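Local coordinates for Lin1909 protein (Listeria innocua, PDB 3FIJ) that binds a manganese ion and may hydrolyse gamma-glutamyl-gamma-aminobutyrate as a class I glutamine amidotransferase-like enzyme, at residues I133-Q145 and T192-E204. Numbering follows the deposited sequence.
With MN (manganese (II) ion), chain I.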
ATOM      1  N   ILE A 133     -16.195  23.142   8.341  1.00 17.15           N
ATOM      2  CA  ILE A 133     -15.522  24.437   8.362  1.00 19.24           C
ATOM      3  C   ILE A 133     -15.990  25.272   7.176  1.00 18.44           C
ATOM      4  O   ILE A 133     -16.091  26.493   7.268  1.00 18.05           O
ATOM      5  CB  ILE A 133     -13.966  24.272   8.302  1.00 22.26           C
ATOM      6  CG1 ILE A 133     -13.491  23.362   9.445  1.00 26.85           C
ATOM      7  CG2 ILE A 133     -13.270  25.628   8.446  1.00 19.93           C
ATOM      8  CD1 ILE A 133     -11.956  23.106   9.477  1.00 28.91           C
ATOM      9  N   SER A 134     -16.301  24.606   6.068  1.00 17.67           N
ATOM     10  CA  SER A 134     -16.757  25.305   4.867  1.00 19.72           C
ATOM     11  C   SER A 134     -18.103  26.023   5.049  1.00 21.72           C
ATOM     12  O   SER A 134     -18.489  26.854   4.215  1.00 21.93           O
ATOM     13  CB  SER A 134     -16.894  24.329   3.695  1.00 18.91           C
ATOM     14  OG  SER A 134     -18.142  23.657   3.743  1.00 18.98           O
ATOM     15  N   GLN A 135     -18.814  25.710   6.130  1.00 22.61           N
ATOM     16  CA  GLN A 135     -20.127  26.302   6.371  1.00 22.73           C
ATOM     17  C   GLN A 135     -20.171  27.542   7.265  1.00 24.51           C
ATOM     18  O   GLN A 135     -21.226  28.177   7.397  1.00 24.80           O
ATOM     19  CB  GLN A 135     -21.060  25.223   6.925  1.00 21.14           C
ATOM     20  CG  GLN A 135     -21.382  24.118   5.914  1.00 20.35           C
ATOM     21  CD  GLN A 135     -21.908  22.852   6.573  1.00 21.34           C
ATOM     22  OE1 GLN A 135     -22.441  22.888   7.684  1.00 23.57           O
ATOM     23  NE2 GLN A 135     -21.769  21.730   5.885  1.00 20.28           N
ATOM     24  N   VAL A 136     -19.048  27.901   7.880  1.00 25.06           N
ATOM     25  CA  VAL A 136     -19.045  29.077   8.739  1.00 27.84           C
ATOM     26  C   VAL A 136     -19.105  30.304   7.841  1.00 28.94           C
ATOM     27  O   VAL A 136     -18.396  30.388   6.840  1.00 28.07           O
ATOM     28  CB  VAL A 136     -17.792  29.129   9.655  1.00 27.87           C
ATOM     29  CG1 VAL A 136     -17.768  27.901  10.561  1.00 26.70           C
ATOM     30  CG2 VAL A 136     -16.529  29.182   8.820  1.00 30.28           C
ATOM     31  N   GLU A 137     -19.980  31.238   8.197  1.00 31.38           N
ATOM     32  CA  GLU A 137     -20.180  32.453   7.419  1.00 33.41           C
ATOM     33  C   GLU A 137     -18.901  33.187   7.068  1.00 33.41           C
ATOM     34  O   GLU A 137     -18.771  33.711   5.963  1.00 34.53           O
ATOM     35  CB  GLU A 137     -21.127  33.411   8.150  1.00 35.31           C
ATOM     36  CG  GLU A 137     -22.528  32.854   8.379  1.00 38.53           C
ATOM     37  CD  GLU A 137     -22.596  31.865   9.536  1.00 40.61           C
ATOM     38  OE1 GLU A 137     -23.684  31.290   9.762  1.00 41.47           O
ATOM     39  OE2 GLU A 137     -21.569  31.665  10.225  1.00 41.08           O
ATOM     40  N   THR A 138     -17.957  33.228   7.999  1.00 33.45           N
ATOM     41  CA  THR A 138     -16.701  33.926   7.757  1.00 33.25           C
ATOM     42  C   THR A 138     -15.523  32.958   7.662  1.00 32.21           C
ATOM     43  O   THR A 138     -15.505  31.925   8.331  1.00 31.25           O
ATOM     44  CB  THR A 138     -16.441  34.937   8.870  1.00 35.07           C
ATOM     45  OG1 THR A 138     -15.237  35.664   8.589  1.00 38.06           O
ATOM     46  CG2 THR A 138     -16.319  34.214  10.210  1.00 37.63           C
ATOM     47  N   LYS A 139     -14.542  33.295   6.827  1.00 30.54           N
ATOM     48  CA  LYS A 139     -13.366  32.447   6.636  1.00 29.57           C
ATOM     49  C   LYS A 139     -12.727  32.106   7.983  1.00 27.21           C
ATOM     50  O   LYS A 139     -12.338  32.991   8.750  1.00 27.50           O
ATOM     51  CB  LYS A 139     -12.335  33.149   5.745  1.00 31.64           C
ATOM     52  CG  LYS A 139     -11.315  32.224   5.066  1.00 33.29           C
ATOM     53  CD  LYS A 139     -11.998  31.260   4.094  1.00 34.11           C
ATOM     54  CE  LYS A 139     -11.051  30.768   2.996  1.00 35.64           C
ATOM     55  NZ  LYS A 139      -9.852  30.043   3.506  1.00 34.74           N
ATOM     56  N   ALA A 140     -12.635  30.816   8.273  1.00 21.88           N
ATOM     57  CA  ALA A 140     -12.046  30.386   9.523  1.00 19.67           C
ATOM     58  C   ALA A 140     -10.586  30.025   9.318  1.00 17.31           C
ATOM     59  O   ALA A 140     -10.143  29.790   8.191  1.00 15.62           O
ATOM     60  CB  ALA A 140     -12.807  29.195  10.073  1.00 17.65           C
ATOM     61  N   LEU A 141      -9.839  30.011  10.415  1.00 14.90           N
ATOM     62  CA  LEU A 141      -8.437  29.638  10.375  1.00 15.16           C
ATOM     63  C   LEU A 141      -8.376  28.126  10.203  1.00 14.06           C
ATOM     64  O   LEU A 141      -9.402  27.461  10.202  1.00 12.37           O
ATOM     65  CB  LEU A 141      -7.753  30.022  11.683  1.00 16.62           C
ATOM     66  CG  LEU A 141      -7.645  31.524  11.933  1.00 17.32           C
ATOM     67  CD1 LEU A 141      -7.156  31.764  13.352  1.00 16.25           C
ATOM     68  CD2 LEU A 141      -6.702  32.140  10.892  1.00 15.29           C
ATOM     69  N   GLN A 142      -7.177  27.578  10.055  1.00 15.98           N
ATOM     70  CA  GLN A 142      -7.062  26.136   9.907  1.00 16.85           C
ATOM     71  C   GLN A 142      -7.319  25.485  11.253  1.00 16.55           C
ATOM     72  O   GLN A 142      -6.732  25.884  12.265  1.00 15.62           O
ATOM     73  CB  GLN A 142      -5.666  25.729   9.439  1.00 18.67           C
ATOM     74  CG  GLN A 142      -5.596  24.250   9.074  1.00 22.08           C
ATOM     75  CD  GLN A 142      -4.244  23.831   8.552  1.00 24.70           C
ATOM     76  OE1 GLN A 142      -3.298  23.640   9.324  1.00 29.26           O
ATOM     77  NE2 GLN A 142      -4.137  23.694   7.239  1.00 20.27           N
ATOM     78  N   HIS A 143      -8.196  24.487  11.272  1.00 16.03           N
ATOM     79  CA  HIS A 143      -8.482  23.789  12.518  1.00 16.31           C
ATOM     80  C   HIS A 143      -8.129  22.311  12.442  1.00 15.76           C
ATOM     81  O   HIS A 143      -8.265  21.578  13.421  1.00 15.04           O
ATOM     82  CB  HIS A 143      -9.937  24.024  12.930  1.00 16.42           C
ATOM     83  CG  HIS A 143     -10.154  25.367  13.560  1.00 17.04           C
ATOM     84  ND1 HIS A 143      -9.982  25.592  14.909  1.00 17.00           N
ATOM     85  CD2 HIS A 143     -10.425  26.575  13.008  1.00 13.59           C
ATOM     86  CE1 HIS A 143     -10.136  26.880  15.164  1.00 16.62           C
ATOM     87  NE2 HIS A 143     -10.404  27.497  14.026  1.00 17.92           N
ATOM     88  N   LEU A 144      -7.686  21.881  11.264  1.00 15.32           N
ATOM     89  CA  LEU A 144      -7.216  20.512  11.079  1.00 17.66           C
ATOM     90  C   LEU A 144      -5.749  20.752  10.752  1.00 17.99           C
ATOM     91  O   LEU A 144      -5.359  20.789   9.589  1.00 19.18           O
ATOM     92  CB  LEU A 144      -7.913  19.817   9.906  1.00 18.20           C
ATOM     93  CG  LEU A 144      -7.445  18.367   9.710  1.00 19.71           C
ATOM     94  CD1 LEU A 144      -7.557  17.601  11.027  1.00 18.51           C
ATOM     95  CD2 LEU A 144      -8.280  17.691   8.622  1.00 19.11           C
ATOM     96  N   GLN A 145      -4.953  20.952  11.797  1.00 18.75           N
ATOM     97  CA  GLN A 145      -3.538  21.256  11.653  1.00 19.23           C
ATOM     98  C   GLN A 145      -2.725  20.140  11.016  1.00 20.13           C
ATOM     99  O   GLN A 145      -3.008  18.962  11.207  1.00 22.33           O
ATOM    100  CB  GLN A 145      -2.942  21.610  13.020  1.00 15.53           C
ATOM    101  CG  GLN A 145      -2.772  20.433  13.959  1.00 14.50           C
ATOM    102  CD  GLN A 145      -2.247  20.844  15.330  1.00 15.20           C
ATOM    103  OE1 GLN A 145      -2.845  21.672  16.016  1.00 13.33           O
ATOM    104  NE2 GLN A 145      -1.124  20.260  15.733  1.00 15.76           N
ATOM    105  N   THR A 192     -15.215  30.452  26.968  1.00 20.97           N
ATOM    106  CA  THR A 192     -14.088  31.069  27.663  1.00 19.03           C
ATOM    107  C   THR A 192     -12.822  31.136  26.827  1.00 18.29           C
ATOM    108  O   THR A 192     -11.811  31.667  27.274  1.00 17.75           O
ATOM    109  CB  THR A 192     -13.764  30.341  28.977  1.00 20.02           C
ATOM    110  OG1 THR A 192     -13.576  28.941  28.727  1.00 21.75           O
ATOM    111  CG2 THR A 192     -14.890  30.541  29.973  1.00 18.04           C
ATOM    112  N   ALA A 193     -12.879  30.602  25.611  1.00 18.26           N
ATOM    113  CA  ALA A 193     -11.730  30.625  24.717  1.00 17.96           C
ATOM    114  C   ALA A 193     -12.162  30.611  23.251  1.00 18.82           C
ATOM    115  O   ALA A 193     -13.106  29.916  22.875  1.00 19.41           O
ATOM    116  CB  ALA A 193     -10.828  29.437  25.000  1.00 16.32           C
ATOM    117  N   ARG A 194     -11.455  31.384  22.435  1.00 18.17           N
ATOM    118  CA  ARG A 194     -11.713  31.484  21.005  1.00 17.83           C
ATOM    119  C   ARG A 194     -10.398  31.725  20.262  1.00 19.13           C
ATOM    120  O   ARG A 194      -9.422  32.220  20.844  1.00 18.38           O
ATOM    121  CB  ARG A 194     -12.623  32.678  20.688  1.00 18.95           C
ATOM    122  CG  ARG A 194     -14.075  32.569  21.084  1.00 20.39           C
ATOM    123  CD  ARG A 194     -14.770  33.902  20.816  1.00 19.17           C
ATOM    124  NE  ARG A 194     -16.033  34.028  21.543  1.00 21.85           N
ATOM    125  CZ  ARG A 194     -17.173  33.453  21.178  1.00 21.12           C
ATOM    126  NH1 ARG A 194     -17.220  32.707  20.083  1.00 21.09           N
ATOM    127  NH2 ARG A 194     -18.267  33.625  21.916  1.00 19.87           N
ATOM    128  N   THR A 195     -10.378  31.376  18.977  1.00 18.75           N
ATOM    129  CA  THR A 195      -9.214  31.636  18.134  1.00 18.09           C
ATOM    130  C   THR A 195      -9.543  32.957  17.434  1.00 18.23           C
ATOM    131  O   THR A 195     -10.715  33.346  17.356  1.00 18.22           O
ATOM    132  CB  THR A 195      -9.006  30.550  17.063  1.00 17.50           C
ATOM    133  OG1 THR A 195     -10.279  30.037  16.665  1.00 16.80           O
ATOM    134  CG2 THR A 195      -8.104  29.427  17.586  1.00 17.19           C
ATOM    135  N   ALA A 196      -8.519  33.627  16.916  1.00 17.20           N
ATOM    136  CA  ALA A 196      -8.684  34.925  16.254  1.00 16.69           C
ATOM    137  C   ALA A 196      -9.823  35.012  15.240  1.00 17.36           C
ATOM    138  O   ALA A 196     -10.231  36.117  14.852  1.00 16.75           O
ATOM    139  CB  ALA A 196      -7.367  35.342  15.596  1.00 12.33           C
ATOM    140  N   ASP A 197     -10.331  33.863  14.802  1.00 15.39           N
ATOM    141  CA  ASP A 197     -11.423  33.851  13.840  1.00 14.53           C
ATOM    142  C   ASP A 197     -12.779  33.785  14.539  1.00 14.76           C
ATOM    143  O   ASP A 197     -13.818  33.665  13.891  1.00 15.53           O
ATOM    144  CB  ASP A 197     -11.265  32.677  12.871  1.00 15.87           C
ATOM    145  CG  ASP A 197     -11.180  31.335  13.581  1.00 16.76           C
ATOM    146  OD1 ASP A 197     -11.188  31.316  14.831  1.00 16.55           O
ATOM    147  OD2 ASP A 197     -11.105  30.297  12.884  1.00 18.00           O
ATOM    148  N   GLY A 198     -12.761  33.867  15.864  1.00 14.18           N
ATOM    149  CA  GLY A 198     -13.993  33.824  16.633  1.00 14.04           C
ATOM    150  C   GLY A 198     -14.558  32.448  16.976  1.00 16.35           C
ATOM    151  O   GLY A 198     -15.512  32.354  17.755  1.00 16.33           O
HETATM  152  N   MSE A 199     -14.001  31.378  16.418  1.00 15.04           N
HETATM  153  CA  MSE A 199     -14.520  30.048  16.720  1.00 16.42           C
HETATM  154  C   MSE A 199     -14.335  29.663  18.198  1.00 16.50           C
HETATM  155  O   MSE A 199     -13.372  30.062  18.849  1.00 17.17           O
HETATM  156  CB  MSE A 199     -13.872  29.016  15.794  1.00 19.16           C
HETATM  157  CG  MSE A 199     -14.214  29.220  14.326  1.00 21.03           C
HETATM  158 SE   MSE A 199     -16.140  29.024  13.931  1.00 28.37          SE
HETATM  159  CE  MSE A 199     -16.643  30.885  13.975  1.00 25.73           C
ATOM    160  N   ILE A 200     -15.280  28.890  18.720  1.00 16.01           N
ATOM    161  CA  ILE A 200     -15.272  28.466  20.115  1.00 16.31           C
ATOM    162  C   ILE A 200     -14.293  27.338  20.417  1.00 15.38           C
ATOM    163  O   ILE A 200     -14.405  26.239  19.867  1.00 16.44           O
ATOM    164  CB  ILE A 200     -16.693  28.036  20.536  1.00 15.92           C
ATOM    165  CG1 ILE A 200     -17.611  29.256  20.507  1.00 15.70           C
ATOM    166  CG2 ILE A 200     -16.664  27.402  21.919  1.00 16.83           C
ATOM    167  CD1 ILE A 200     -19.086  28.918  20.477  1.00 14.40           C
ATOM    168  N   GLU A 201     -13.351  27.613  21.314  1.00 16.56           N
ATOM    169  CA  GLU A 201     -12.318  26.647  21.695  1.00 15.52           C
ATOM    170  C   GLU A 201     -12.469  26.079  23.103  1.00 15.43           C
ATOM    171  O   GLU A 201     -11.949  24.999  23.400  1.00 15.32           O
ATOM    172  CB  GLU A 201     -10.933  27.285  21.549  1.00 14.99           C
ATOM    173  CG  GLU A 201     -10.448  27.460  20.108  1.00 12.98           C
ATOM    174  CD  GLU A 201     -10.101  26.141  19.413  1.00 15.44           C
ATOM    175  OE1 GLU A 201      -9.466  25.264  20.043  1.00 14.09           O
ATOM    176  OE2 GLU A 201     -10.448  25.980  18.222  1.00 13.65           O
ATOM    177  N   ALA A 202     -13.177  26.798  23.967  1.00 15.59           N
ATOM    178  CA  ALA A 202     -13.382  26.344  25.337  1.00 15.84           C
ATOM    179  C   ALA A 202     -14.727  26.802  25.902  1.00 17.96           C
ATOM    180  O   ALA A 202     -15.142  27.956  25.736  1.00 19.23           O
ATOM    181  CB  ALA A 202     -12.239  26.839  26.231  1.00 13.31           C
ATOM    182  N   VAL A 203     -15.408  25.896  26.587  1.00 18.99           N
ATOM    183  CA  VAL A 203     -16.697  26.211  27.170  1.00 19.48           C
ATOM    184  C   VAL A 203     -16.712  25.771  28.624  1.00 21.94           C
ATOM    185  O   VAL A 203     -16.170  24.718  28.962  1.00 22.87           O
ATOM    186  CB  VAL A 203     -17.831  25.471  26.428  1.00 20.62           C
ATOM    187  CG1 VAL A 203     -19.191  25.821  27.048  1.00 19.04           C
ATOM    188  CG2 VAL A 203     -17.792  25.821  24.949  1.00 18.11           C
ATOM    189  N   GLU A 204     -17.312  26.584  29.486  1.00 22.90           N
ATOM    190  CA  GLU A 204     -17.428  26.243  30.897  1.00 23.81           C
ATOM    191  C   GLU A 204     -18.879  26.421  31.315  1.00 25.20           C
ATOM    192  O   GLU A 204     -19.666  27.057  30.618  1.00 23.86           O
ATOM    193  CB  GLU A 204     -16.496  27.115  31.738  1.00 23.22           C
ATOM    194  CG  GLU A 204     -15.030  26.898  31.368  1.00 25.59           C
ATOM    195  CD  GLU A 204     -14.058  27.765  32.142  1.00 26.11           C
ATOM    196  OE1 GLU A 204     -12.879  27.832  31.727  1.00 26.54           O
ATOM    197  OE2 GLU A 204     -14.460  28.371  33.158  1.00 26.79           O
TER
HETATM  198 MN    MN I 300      -9.307  24.527  16.662  1.00 15.60          MN
HETATM  199  O   HOH W   1      -8.571  23.272  18.397  1.00 13.41           O
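H143 and D197 meet through a hydrogen bond from ring to carboxylate: NE2 of H143 lies 3.1 Å from OD2 of D197. OD2, met through its syn lone pair, sits only 2° out of the imidazole plane, and the two flat groups are nearly coplanar. The same OD2 takes a second, straighter bond from its anti side, tilted out of the carboxylate plane, from the backbone N of L141 at 2.8 Å (N-H...O 166°). D197 belongs to the type I turn T195-G198 that closes the hairpin of strands 189-195 and 200-205. Its CG, lodged between backbone N and carbonyl carbon (chi1 56°), leaves OD1 within the turn, where it accepts from M199 N, which lies above the carboxylate plane at 3.2 Å, an Asx turn.

CB of A140, 3.5 Å from OD2 of D197, and the side chain of L141 pack against this carboxylate. Farther off, selenomethionine M199, bent at chi2 and chi3, brings SE to 3.9 Å from CG1 of V136.

The other ring nitrogen, ND1 of H143, binds manganese at 2.2 Å. OE2 of E201, bound to the same ion at 2.4 Å, also lies near the ring plane, at the CE1 edge. H154, S176, H178 and a water complete the site. With NE2 donating to D197, ND1 is left to coordinate the metal; D197 is thus a second-shell residue that orients H143 and probably makes its imidazole a stronger electron donor to manganese.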